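Local coordinates for protein particle-associated glycoside hydrolase (Acinetobacter phage Fri1, PDB 6C72) that serves as the phage tailspike and probably cleaves the capsular polysaccharide of Acinetobacter baumannii during virus entry, at residues D22-L27 with A53-D58; T179-S184 with A199-L204; L244-R247 with S253-N256; N367-C372 with L382-T387; L532-D537 with T541-N546. One frame throughout, in Å; residues are numbered along the deposited sequence. Where two conformers were deposited one is given.

The five contacts follow one another along the chain, and none nests inside or crosses another. Interaction 1 closes a loop of 25 residues near the N terminus and ties a short helix to the small mixed sheet there. Interactions 2, 3 and 4 lie in the long parallel beta-helix. They close loops of 14, 5 and 9 residues and bring inward side chains of the coil together. Interactions 2 and 3 are about 17 Å apart between centres. Interaction 5 is a hairpin with a four-residue connection in the C-terminal antiparallel sheet, about 59 Å from interaction 4 between centres. Interactions 3, 4 and 5 also touch another subunit of the trimer.

Interaction 1. Residues D22-L27 with A53-D58; sequences DSVNAL and ATYLWD
Leu27, which packs on Tyr55, is held at its backbone by a bond from Leu27 N to Ser23 O of 3.1 Å. Ser23 is the N-cap of the short helix 24-27. Its side chain takes a second bond, from Ala26 N to Ser23 OG at 3.3 Å, with an angle of 158° at the hydrogen. Together the two bonds fix the first turn, whose apolar side meets the strand 54-58. Leu27 CG lies anti to the backbone N (chi1 -169°), which sends CG toward the ring, and CD2 is the branch that lands over it. Leu27 CD2 stands 3.7 Å from the centroid of the Tyr55 ring and only 12° off its normal. This is a CH-pi contact over the middle of one face. Val24 meets the far end of the same side chain, at about a right angle to it. Here Val24 CG2 is 3.8 Å from Tyr55 OH. All three residues are buried. The helix lies against the N-terminal mixed sheet, with Leu27 over Tyr55. Leu27 also touches Ala39 and Thr41 of strand 38-41, Trp81 of strand 80-83 and Ile71 of strand 70-72. Tyr55 packs on Thr41, Ile71, Trp81 and Leu83.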
# COMPACT_ATOMS: atom_id res chain seq x y z
N ASP A 22 45.47 -10.71 -31.81
CA ASP A 22 45.12 -11.74 -30.84
C ASP A 22 45.14 -11.26 -29.39
O ASP A 22 44.67 -11.99 -28.51
CB ASP A 22 46.04 -12.97 -31.00
CG ASP A 22 47.51 -12.65 -30.77
OD1 ASP A 22 47.84 -11.49 -30.45
OD2 ASP A 22 48.34 -13.57 -30.93
N SER A 23 45.66 -10.07 -29.12
CA SER A 23 45.77 -9.58 -27.75
C SER A 23 46.07 -8.09 -27.78
O SER A 23 46.37 -7.52 -28.83
CB SER A 23 46.85 -10.32 -26.95
OG SER A 23 48.13 -10.01 -27.45
N VAL A 24 46.01 -7.47 -26.59
CA VAL A 24 46.38 -6.07 -26.46
C VAL A 24 47.87 -5.88 -26.72
O VAL A 24 48.29 -4.91 -27.37
CB VAL A 24 45.97 -5.53 -25.08
CG1 VAL A 24 46.78 -4.30 -24.71
CG2 VAL A 24 44.49 -5.17 -25.05
N ASN A 25 48.70 -6.82 -26.25
CA ASN A 25 50.14 -6.72 -26.51
C ASN A 25 50.42 -6.70 -28.00
O ASN A 25 51.32 -5.98 -28.46
CB ASN A 25 50.90 -7.86 -25.82
CG ASN A 25 51.02 -7.65 -24.32
OD1 ASN A 25 50.83 -6.53 -23.82
ND2 ASN A 25 51.35 -8.71 -23.59
N ALA A 26 49.68 -7.48 -28.78
CA ALA A 26 49.86 -7.46 -30.23
C ALA A 26 49.42 -6.12 -30.81
O ALA A 26 50.06 -5.59 -31.73
CB ALA A 26 49.10 -8.61 -30.88
N LEU A 27 48.34 -5.54 -30.27
CA LEU A 27 47.86 -4.24 -30.73
C LEU A 27 48.90 -3.14 -30.50
O LEU A 27 49.04 -2.23 -31.32
CB LEU A 27 46.54 -3.91 -30.02
CG LEU A 27 45.68 -2.74 -30.49
CD1 LEU A 27 45.21 -2.92 -31.93
CD2 LEU A 27 44.48 -2.56 -29.55
N ALA A 53 37.91 -6.57 -27.81
CA ALA A 53 37.25 -5.27 -27.91
C ALA A 53 37.53 -4.65 -29.27
O ALA A 53 38.25 -5.22 -30.11
CB ALA A 53 37.69 -4.35 -26.77
N THR A 54 36.93 -3.48 -29.49
CA THR A 54 37.07 -2.72 -30.72
C THR A 54 37.71 -1.37 -30.41
O THR A 54 37.34 -0.71 -29.43
CB THR A 54 35.71 -2.52 -31.40
OG1 THR A 54 35.19 -3.80 -31.77
CG2 THR A 54 35.84 -1.66 -32.64
N TYR A 55 38.65 -0.96 -31.26
CA TYR A 55 39.43 0.24 -31.03
C TYR A 55 39.43 1.12 -32.27
O TYR A 55 39.23 0.64 -33.39
CB TYR A 55 40.87 -0.12 -30.64
CG TYR A 55 40.97 -0.98 -29.40
CD1 TYR A 55 40.79 -2.36 -29.47
CD2 TYR A 55 41.26 -0.41 -28.16
CE1 TYR A 55 40.88 -3.15 -28.34
CE2 TYR A 55 41.37 -1.20 -27.02
CZ TYR A 55 41.17 -2.56 -27.12
OH TYR A 55 41.27 -3.34 -26.00
N LEU A 56 39.66 2.41 -32.05
CA LEU A 56 39.81 3.39 -33.12
C LEU A 56 41.19 4.04 -33.02
O LEU A 56 41.62 4.44 -31.93
CB LEU A 56 38.72 4.46 -33.07
CG LEU A 56 37.28 4.03 -33.36
CD1 LEU A 56 36.35 5.24 -33.40
CD2 LEU A 56 37.21 3.25 -34.66
N TRP A 57 41.86 4.15 -34.15
CA TRP A 57 43.23 4.64 -34.17
C TRP A 57 43.26 6.16 -34.07
O TRP A 57 42.56 6.86 -34.81
CB TRP A 57 43.93 4.17 -35.45
CG TRP A 57 45.31 4.72 -35.65
CD1 TRP A 57 45.71 5.59 -36.62
CD2 TRP A 57 46.47 4.43 -34.86
NE1 TRP A 57 47.05 5.85 -36.48
CE2 TRP A 57 47.54 5.16 -35.41
CE3 TRP A 57 46.71 3.62 -33.74
CZ2 TRP A 57 48.84 5.11 -34.88
CZ3 TRP A 57 47.99 3.57 -33.22
CH2 TRP A 57 49.04 4.31 -33.78
N ASP A 58 44.06 6.68 -33.14
CA ASP A 58 44.32 8.11 -33.03
C ASP A 58 45.83 8.29 -33.17
O ASP A 58 46.59 7.92 -32.27
CB ASP A 58 43.81 8.68 -31.70
CG ASP A 58 43.81 10.22 -31.67
OD1 ASP A 58 44.14 10.85 -32.70
OD2 ASP A 58 43.47 10.80 -30.61

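Interaction 2. Residues T179-S184 with A199-L204; sequences TFWHSS and AGVSNL
The Trp181 indole meets Val201 and Leu204 at the rim of its six-membered ring. Val201 CG2 lies at the edge, near the ring plane, 3.9 Å from Trp181 CZ3. Leu204 CD1 is also at the edge and in plane, 3.9 Å from Trp181 CE3. The other methyl, Leu204 CD2, approaches the same Trp181 CE3 obliquely at 3.8 Å. Both leucine methyls thus meet the same carbon, one in the plane and one off to a single side. Trp181 CG is anti to the backbone N (chi1 -169°), and the indole reaches inward with this rim leading. Leu204 has CG in the crowded position between its backbone N and carbonyl carbon (chi1 53°), which together with chi2 of 78° sets both methyls against that carbon. The opposite rim is held as well, since Trp181 NE1 bonds to Ala137 O.

These strands belong to the parallel beta-helix expected of a tailspike. The chain turns a corner at Asn203, which has positive backbone angles, so strands 200-202 and 204-207 lie on different faces. Strand 204-207 runs parallel to 179-182 as its neighbour. Val201, by contrast, reaches the indole from across the interior.

At the corner Thr179 sits beside Leu204, with Thr179 CB 3.9 Å from Leu204 CB. Thr179 OG1 turns to Pro131 O and Thr150 N. Water 1 bridges the two segments. It donates to Asn203 O at 2.8 Å and accepts from Thr179 N at 3.2 Å. The Thr179 side chain lies about 8 Å from those of His134 and Asp152, both zinc-binding residues of this protein.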
# COMPACT_ATOMS: atom_id res chain seq x y z
N THR A 179 29.81 -15.22 -10.53
CA THR A 179 30.73 -14.17 -10.14
C THR A 179 30.78 -14.10 -8.62
O THR A 179 29.73 -13.96 -7.97
CB THR A 179 30.30 -12.83 -10.73
OG1 THR A 179 30.22 -12.94 -12.16
CG2 THR A 179 31.29 -11.72 -10.36
N PHE A 180 31.98 -14.21 -8.04
CA PHE A 180 32.17 -14.11 -6.60
C PHE A 180 33.09 -12.93 -6.32
O PHE A 180 34.30 -12.99 -6.55
CB PHE A 180 32.76 -15.40 -6.03
CG PHE A 180 31.88 -16.60 -6.25
CD1 PHE A 180 30.86 -16.89 -5.36
CD2 PHE A 180 32.10 -17.45 -7.33
CE1 PHE A 180 30.05 -18.00 -5.56
CE2 PHE A 180 31.29 -18.56 -7.54
CZ PHE A 180 30.28 -18.84 -6.66
N TRP A 181 32.52 -11.87 -5.75
CA TRP A 181 33.18 -10.58 -5.64
C TRP A 181 33.69 -10.39 -4.21
O TRP A 181 32.89 -10.30 -3.27
CB TRP A 181 32.21 -9.48 -6.06
CG TRP A 181 32.81 -8.14 -6.25
CD1 TRP A 181 34.13 -7.82 -6.25
CD2 TRP A 181 32.10 -6.91 -6.46
NE1 TRP A 181 34.29 -6.47 -6.45
CE2 TRP A 181 33.06 -5.89 -6.59
CE3 TRP A 181 30.74 -6.58 -6.55
CZ2 TRP A 181 32.71 -4.55 -6.79
CZ3 TRP A 181 30.39 -5.25 -6.76
CH2 TRP A 181 31.37 -4.25 -6.88
N HIS A 182 35.01 -10.35 -4.05
CA HIS A 182 35.66 -10.13 -2.78
C HIS A 182 36.29 -8.75 -2.77
O HIS A 182 36.44 -8.11 -3.80
CB HIS A 182 36.78 -11.15 -2.50
CG HIS A 182 36.41 -12.58 -2.72
ND1 HIS A 182 36.43 -13.52 -1.71
CD2 HIS A 182 36.10 -13.26 -3.85
CE1 HIS A 182 36.12 -14.70 -2.20
NE2 HIS A 182 35.91 -14.57 -3.50
N SER A 183 36.70 -8.33 -1.58
CA SER A 183 37.47 -7.11 -1.40
C SER A 183 38.96 -7.41 -1.33
O SER A 183 39.37 -8.54 -1.05
CB SER A 183 37.03 -6.37 -0.13
OG SER A 183 37.81 -5.20 0.04
N SER A 184 39.77 -6.39 -1.56
CA SER A 184 41.21 -6.51 -1.44
C SER A 184 41.73 -6.19 -0.04
O SER A 184 42.93 -6.34 0.19
CB SER A 184 41.91 -5.61 -2.45
OG SER A 184 41.55 -4.25 -2.25
N ALA A 199 23.58 4.38 -8.87
CA ALA A 199 24.47 3.25 -8.99
C ALA A 199 23.72 1.96 -8.65
O ALA A 199 22.63 1.99 -8.08
CB ALA A 199 25.67 3.41 -8.06
N GLY A 200 24.34 0.83 -8.98
CA GLY A 200 23.72 -0.45 -8.70
C GLY A 200 24.69 -1.61 -8.79
O GLY A 200 25.86 -1.46 -9.16
N VAL A 201 24.18 -2.78 -8.43
CA VAL A 201 24.90 -4.04 -8.52
C VAL A 201 23.87 -5.13 -8.75
O VAL A 201 22.74 -5.05 -8.27
CB VAL A 201 25.73 -4.33 -7.24
CG1 VAL A 201 24.83 -4.42 -6.02
CG2 VAL A 201 26.55 -5.63 -7.42
N SER A 202 24.26 -6.15 -9.52
CA SER A 202 23.32 -7.25 -9.77
C SER A 202 24.05 -8.51 -10.22
O SER A 202 25.20 -8.47 -10.66
CB SER A 202 22.26 -6.87 -10.80
OG SER A 202 22.80 -6.79 -12.08
N ASN A 203 23.34 -9.63 -10.07
CA ASN A 203 23.71 -10.91 -10.67
C ASN A 203 25.09 -11.37 -10.21
O ASN A 203 25.92 -11.78 -11.02
CB ASN A 203 23.64 -10.85 -12.21
CG ASN A 203 22.26 -10.54 -12.73
OD1 ASN A 203 21.34 -10.31 -11.96
ND2 ASN A 203 22.10 -10.54 -14.04
N LEU A 204 25.34 -11.32 -8.91
CA LEU A 204 26.61 -11.81 -8.38
C LEU A 204 26.46 -12.14 -6.91
O LEU A 204 25.45 -11.80 -6.27
CB LEU A 204 27.74 -10.79 -8.62
CG LEU A 204 27.59 -9.34 -8.18
CD1 LEU A 204 27.80 -9.14 -6.68
CD2 LEU A 204 28.56 -8.46 -8.98
O HOH W 1 26.70 -14.47 -10.61

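Interaction 3. Residues L244-R247 with S253-N256; sequences LYIR and SCSN
Ile246 and Cys254 point at each other, and their side chains make the main touch. Ile246 CG2 and Cys254 SG are 3.6 Å apart. Each of these atoms lies anti to its own backbone N. For Cys254 the torsion is chi1 -174°, which extends the sulfur straight across to the strand 244-247. In Ile246 the same arrangement brings the short CG2 branch forward. Arg247 is turned the other way. Its CB leads away from the segment 253-256, and only its backbone comes near, with Arg247 C 4.3 Å from Cys254 SG. The guanidinium group instead makes a salt bridge to Asp310 through NE. The alternation is that of a beta strand, with Ile246 inward and Tyr245 and Arg247 on the other side.

Strand 244-247 runs parallel to 220-224 and 272-275 in the beta-helix. The chain then loops through residues 248-254 and enters strand 255-260, weakly bonded at its start, which pairs with 230-232 and 280-283. Cys277 of strand 277-278 touches both Ile246 and Cys254. Asn256 ND2 bonds Ser228 OG of its own chain and Glu260 OE2 of a neighbouring subunit.

A methyl against a sulfur gives dispersion and little direction. A bound zinc ion lies about 7 Å from the Cys254 side chain, too far for this sulfur to be a ligand. The geometry is consistent with plain apolar packing of the thiol.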
# COMPACT_ATOMS: atom_id res chain seq x y z
N LEU A 244 25.18 -5.87 3.91
CA LEU A 244 24.67 -4.59 3.43
C LEU A 244 24.61 -3.62 4.60
O LEU A 244 24.15 -3.98 5.69
CB LEU A 244 23.27 -4.76 2.82
CG LEU A 244 22.45 -3.50 2.52
CD1 LEU A 244 23.07 -2.65 1.42
CD2 LEU A 244 20.99 -3.86 2.20
N TYR A 245 25.10 -2.40 4.38
CA TYR A 245 25.18 -1.37 5.42
C TYR A 245 24.88 -0.03 4.77
O TYR A 245 25.56 0.37 3.82
CB TYR A 245 26.55 -1.38 6.07
CG TYR A 245 26.76 -0.39 7.21
CD1 TYR A 245 26.51 -0.76 8.52
CD2 TYR A 245 27.26 0.88 6.96
CE1 TYR A 245 26.72 0.12 9.56
CE2 TYR A 245 27.48 1.78 8.00
CZ TYR A 245 27.20 1.39 9.30
OH TYR A 245 27.42 2.27 10.34
N ILE A 246 23.85 0.66 5.24
CA ILE A 246 23.39 1.89 4.61
C ILE A 246 23.48 3.02 5.63
O ILE A 246 22.71 3.06 6.60
CB ILE A 246 21.97 1.75 4.07
CG1 ILE A 246 21.87 0.48 3.20
CG2 ILE A 246 21.60 3.02 3.32
CD1 ILE A 246 20.57 0.34 2.45
N ARG A 247 24.37 3.97 5.37
CA ARG A 247 24.51 5.11 6.27
C ARG A 247 24.90 6.33 5.45
O ARG A 247 26.04 6.43 4.98
CB ARG A 247 25.55 4.82 7.35
CG ARG A 247 25.63 5.90 8.39
CD ARG A 247 26.76 5.72 9.37
NE ARG A 247 26.58 6.68 10.44
CZ ARG A 247 27.52 7.08 11.28
NH1 ARG A 247 28.75 6.59 11.17
NH2 ARG A 247 27.23 7.97 12.23
N SER A 253 21.36 13.28 0.24
CA SER A 253 20.35 12.24 0.20
C SER A 253 20.97 10.85 0.29
O SER A 253 22.01 10.57 -0.31
CB SER A 253 19.51 12.36 -1.06
OG SER A 253 18.52 13.36 -0.91
N CYS A 254 20.35 9.99 1.10
CA CYS A 254 20.61 8.55 1.14
C CYS A 254 19.24 7.87 1.15
O CYS A 254 18.71 7.49 2.20
CB CYS A 254 21.45 8.17 2.35
SG CYS A 254 21.97 6.44 2.37
N SER A 255 18.63 7.74 -0.03
CA SER A 255 17.23 7.35 -0.08
C SER A 255 16.91 6.65 -1.39
O SER A 255 17.72 6.61 -2.32
CB SER A 255 16.32 8.58 0.10
OG SER A 255 16.41 9.43 -1.04
N ASN A 256 15.68 6.16 -1.47
CA ASN A 256 15.16 5.53 -2.68
C ASN A 256 15.96 4.28 -3.05
O ASN A 256 16.32 4.07 -4.20
CB ASN A 256 15.12 6.54 -3.83
CG ASN A 256 14.35 6.03 -5.03
OD1 ASN A 256 13.40 5.26 -4.89
ND2 ASN A 256 14.77 6.44 -6.23

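Interaction 4. Residues N367-C372 with L382-T387; sequences NGWKDC and LAFSTT. With ZN (zinc ion), chain N.
Cys372 and Phe384 make a sulfur-aromatic contact in which the sulfur approaches the ring obliquely. Cys372 SG is 5.3 Å from the centroid of the Phe384 ring and 73° off its normal. The nearest ring atom is Phe384 CE1, 4.2 Å from Cys372 SG. Trp369 shares that corner of the phenyl. Trp369 CZ3 lies at the edge of Phe384, near its plane, 4.4 Å from Phe384 CE1. The tryptophan and cysteine also pack together, with Cys372 CB 3.4 Å above the Trp369 indole plane and offset toward the rim. Phe384 therefore pushes CE1 against two inward side chains that already rest on each other.

Asp371, just before Cys372, has positive backbone angles (phi 58°, psi 55°), and its side chain turns to a zinc ion. Asp371 OD2 binds this zinc at 2.4 Å, and five waters complete six ligands. Water 2 is one of these and also donates to Asp371 OD1 at 2.9 Å. The carboxylate thus holds the metal directly and through a water. Lys370 and Asp371 both touch Asn400 of a neighbouring subunit.

Ile361 of strand 360-363 touches both Trp369 and Phe384. Ile393 of strand 392-394 touches both Cys372 and Phe384. The segment 367-372 leads into strand 372-375 of the parallel beta-helix, while the strand 384-385 pairs in parallel with 412-413.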
# COMPACT_ATOMS: atom_id res chain seq x y z
N ASN A 367 11.76 6.11 22.70
CA ASN A 367 10.64 7.01 22.87
C ASN A 367 9.34 6.42 22.32
O ASN A 367 8.43 7.16 21.95
CB ASN A 367 10.94 8.36 22.21
CG ASN A 367 11.99 9.16 22.99
OD1 ASN A 367 12.04 9.13 24.22
ND2 ASN A 367 12.83 9.91 22.26
N GLY A 368 9.25 5.09 22.26
CA GLY A 368 8.06 4.41 21.79
C GLY A 368 8.01 4.21 20.28
O GLY A 368 8.44 5.07 19.52
N TRP A 369 7.45 3.07 19.84
CA TRP A 369 7.34 2.74 18.42
C TRP A 369 5.93 3.13 17.95
O TRP A 369 4.95 2.49 18.32
CB TRP A 369 7.61 1.25 18.21
CG TRP A 369 7.62 0.77 16.77
CD1 TRP A 369 7.26 1.47 15.64
CD2 TRP A 369 8.01 -0.54 16.31
NE1 TRP A 369 7.42 0.69 14.53
CE2 TRP A 369 7.88 -0.55 14.91
CE3 TRP A 369 8.47 -1.70 16.95
CZ2 TRP A 369 8.17 -1.68 14.14
CZ3 TRP A 369 8.76 -2.81 16.19
CH2 TRP A 369 8.61 -2.80 14.80
N LYS A 370 5.85 4.21 17.18
CA LYS A 370 4.58 4.72 16.67
C LYS A 370 4.29 4.11 15.31
O LYS A 370 5.17 4.04 14.44
CB LYS A 370 4.60 6.26 16.59
CG LYS A 370 3.30 6.87 16.03
CD LYS A 370 3.16 8.43 16.21
CE LYS A 370 4.20 9.20 15.36
NZ LYS A 370 4.03 10.70 15.36
N ASP A 371 3.05 3.63 15.13
CA ASP A 371 2.54 3.06 13.88
C ASP A 371 3.37 1.87 13.40
O ASP A 371 3.83 1.81 12.26
CB ASP A 371 2.44 4.12 12.78
CG ASP A 371 1.44 3.73 11.69
OD1 ASP A 371 0.51 2.92 11.97
OD2 ASP A 371 1.62 4.18 10.53
N CYS A 372 3.52 0.89 14.28
CA CYS A 372 4.13 -0.39 13.92
C CYS A 372 3.16 -1.24 13.08
O CYS A 372 2.01 -1.46 13.47
CB CYS A 372 4.51 -1.13 15.20
SG CYS A 372 4.83 -2.88 15.04
N LEU A 382 8.00 -16.39 19.13
CA LEU A 382 7.47 -15.11 19.59
C LEU A 382 7.44 -14.10 18.45
O LEU A 382 8.41 -13.98 17.68
CB LEU A 382 8.34 -14.53 20.70
CG LEU A 382 8.63 -15.33 21.97
CD1 LEU A 382 9.65 -14.57 22.78
CD2 LEU A 382 7.36 -15.58 22.78
N ALA A 383 6.34 -13.36 18.35
CA ALA A 383 6.31 -12.28 17.36
C ALA A 383 7.22 -11.12 17.78
O ALA A 383 7.92 -10.55 16.94
CB ALA A 383 4.88 -11.80 17.14
N PHE A 384 7.24 -10.78 19.07
CA PHE A 384 8.00 -9.63 19.57
C PHE A 384 8.85 -10.05 20.75
O PHE A 384 8.35 -10.72 21.67
CB PHE A 384 7.08 -8.49 20.02
CG PHE A 384 6.32 -7.87 18.90
CD1 PHE A 384 6.88 -6.85 18.14
CD2 PHE A 384 5.05 -8.32 18.59
CE1 PHE A 384 6.18 -6.28 17.10
CE2 PHE A 384 4.34 -7.77 17.54
CZ PHE A 384 4.91 -6.74 16.79
N SER A 385 10.11 -9.63 20.76
CA SER A 385 11.00 -9.86 21.89
C SER A 385 11.69 -8.53 22.19
O SER A 385 12.61 -8.12 21.47
CB SER A 385 12.01 -10.97 21.58
OG SER A 385 12.72 -11.35 22.74
N THR A 386 11.23 -7.85 23.23
CA THR A 386 11.77 -6.56 23.62
C THR A 386 12.87 -6.77 24.66
O THR A 386 12.58 -7.10 25.81
CB THR A 386 10.66 -5.66 24.16
OG1 THR A 386 9.64 -5.52 23.17
CG2 THR A 386 11.20 -4.28 24.50
N THR A 387 14.11 -6.52 24.27
CA THR A 387 15.21 -6.71 25.22
C THR A 387 15.17 -5.64 26.31
O THR A 387 15.30 -5.96 27.50
CB THR A 387 16.55 -6.66 24.48
OG1 THR A 387 16.51 -7.55 23.36
CG2 THR A 387 17.69 -7.09 25.39
ZN ZN N . -0.24 4.19 9.04
O HOH W 2 -1.45 2.56 9.82
O HOH W 3 1.17 2.95 8.47
O HOH W 4 1.38 5.12 8.21
O HOH W 5 -1.59 3.69 7.55
O HOH W 6 -2.18 5.64 9.60

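Interaction 5. Residues L532-D537 with T541-N546; sequences LFVNSD and TITAHN. With ZN (zinc ion), chain J.
Phe533 and Ala544 form a hydrogen-bonded pair of an antiparallel beta hairpin, strands 528-536 and 541-550. Phe533 N gives a bond of 2.8 Å to Ala544 O, and Ala544 N returns one to Phe533 O. Asn535 and Ile542 are bonded in the same reciprocal way. On the face that carries Val534, Val534 CG1 lies 3.5 Å from Thr541 CG2. Next to it Thr541 OG1 donates to Ser536 OG at 2.6 Å, which ties the side chains at the turn end. At the open end, Leu532 CD2 rests 3.6 Å from His545 CB. On the other face the Phe533 ring runs alongside Asn546, with ring and amide planes 30° apart. Phe533 CE1 is 3.9 Å from Asn546 CB, at the ring edge.

Farther out, Trp560 of strand 556-561 touches Leu532, Val534 and Thr543. Glu531 holds the Asn546 amide through ND2. A neighbouring subunit reaches the face of Phe533 and Asn535, where Tyr529 of that subunit meets Phe533 edge-to-face and its Ala528 N bonds to Asn535 OD1. The His545 imidazole turns to a zinc ion, with His545 NE2 2.2 Å from the metal.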
# COMPACT_ATOMS: atom_id res chain seq x y z
N LEU A 532 -35.91 15.47 45.79
CA LEU A 532 -36.75 16.62 45.50
C LEU A 532 -37.35 16.45 44.12
O LEU A 532 -36.68 16.00 43.19
CB LEU A 532 -35.93 17.93 45.57
CG LEU A 532 -35.16 18.25 46.86
CD1 LEU A 532 -34.53 19.62 46.77
CD2 LEU A 532 -36.04 18.15 48.10
N PHE A 533 -38.62 16.85 43.98
CA PHE A 533 -39.40 16.62 42.77
C PHE A 533 -40.00 17.94 42.28
O PHE A 533 -40.36 18.79 43.09
CB PHE A 533 -40.53 15.61 43.02
CG PHE A 533 -40.06 14.30 43.57
CD1 PHE A 533 -39.76 14.15 44.91
CD2 PHE A 533 -39.89 13.21 42.72
CE1 PHE A 533 -39.31 12.94 45.40
CE2 PHE A 533 -39.45 11.99 43.21
CZ PHE A 533 -39.16 11.85 44.54
N VAL A 534 -40.03 18.12 40.97
CA VAL A 534 -40.59 19.32 40.36
C VAL A 534 -41.35 18.92 39.10
O VAL A 534 -40.88 18.08 38.33
CB VAL A 534 -39.50 20.35 39.99
CG1 VAL A 534 -40.12 21.68 39.64
CG2 VAL A 534 -38.52 20.51 41.10
N ASN A 535 -42.49 19.55 38.86
CA ASN A 535 -43.15 19.46 37.56
C ASN A 535 -43.60 20.85 37.16
O ASN A 535 -44.15 21.60 37.98
CB ASN A 535 -44.33 18.48 37.59
CG ASN A 535 -44.71 17.96 36.21
OD1 ASN A 535 -45.82 17.48 35.99
ND2 ASN A 535 -43.77 18.06 35.27
N SER A 536 -43.35 21.22 35.91
CA SER A 536 -43.73 22.52 35.39
C SER A 536 -44.37 22.38 34.03
O SER A 536 -43.97 21.54 33.22
CB SER A 536 -42.53 23.45 35.28
OG SER A 536 -41.86 23.55 36.51
N ASP A 537 -45.36 23.24 33.76
CA ASP A 537 -45.80 23.43 32.39
C ASP A 537 -45.05 24.62 31.80
O ASP A 537 -43.89 24.86 32.18
CB ASP A 537 -47.32 23.62 32.33
CG ASP A 537 -47.79 24.78 33.18
OD1 ASP A 537 -46.97 25.65 33.55
OD2 ASP A 537 -49.00 24.81 33.49
N THR A 541 -45.09 25.95 38.36
CA THR A 541 -44.23 24.93 38.95
C THR A 541 -44.78 24.46 40.30
O THR A 541 -45.18 25.28 41.12
CB THR A 541 -42.82 25.50 39.13
OG1 THR A 541 -42.23 25.70 37.84
CG2 THR A 541 -41.97 24.58 39.96
N ILE A 542 -44.79 23.14 40.50
CA ILE A 542 -45.11 22.52 41.79
C ILE A 542 -43.90 21.68 42.21
O ILE A 542 -43.25 21.06 41.37
CB ILE A 542 -46.37 21.63 41.72
CG1 ILE A 542 -47.55 22.44 41.19
CG2 ILE A 542 -46.72 21.08 43.10
CD1 ILE A 542 -48.88 21.68 41.24
N THR A 543 -43.59 21.70 43.51
CA THR A 543 -42.49 20.93 44.06
C THR A 543 -42.99 19.99 45.16
O THR A 543 -44.09 20.15 45.70
CB THR A 543 -41.38 21.81 44.67
OG1 THR A 543 -41.86 22.47 45.85
CG2 THR A 543 -40.87 22.83 43.67
N ALA A 544 -42.17 18.99 45.46
CA ALA A 544 -42.41 18.07 46.56
C ALA A 544 -41.06 17.52 46.99
O ALA A 544 -40.08 17.56 46.23
CB ALA A 544 -43.36 16.92 46.18
N HIS A 545 -41.01 16.96 48.19
CA HIS A 545 -39.76 16.48 48.75
C HIS A 545 -40.00 15.13 49.40
O HIS A 545 -41.12 14.78 49.77
CB HIS A 545 -39.19 17.47 49.78
CG HIS A 545 -40.05 17.63 51.00
ND1 HIS A 545 -40.98 18.64 51.12
CD2 HIS A 545 -40.14 16.88 52.12
CE1 HIS A 545 -41.60 18.51 52.29
NE2 HIS A 545 -41.11 17.45 52.91
N ASN A 546 -38.92 14.37 49.54
CA ASN A 546 -38.94 13.07 50.21
C ASN A 546 -37.57 12.89 50.86
O ASN A 546 -36.59 12.55 50.17
CB ASN A 546 -39.23 11.94 49.22
CG ASN A 546 -39.15 10.55 49.86
OD1 ASN A 546 -39.52 10.36 51.02
ND2 ASN A 546 -38.62 9.58 49.11
ZN ZN J . -41.21 16.43 54.91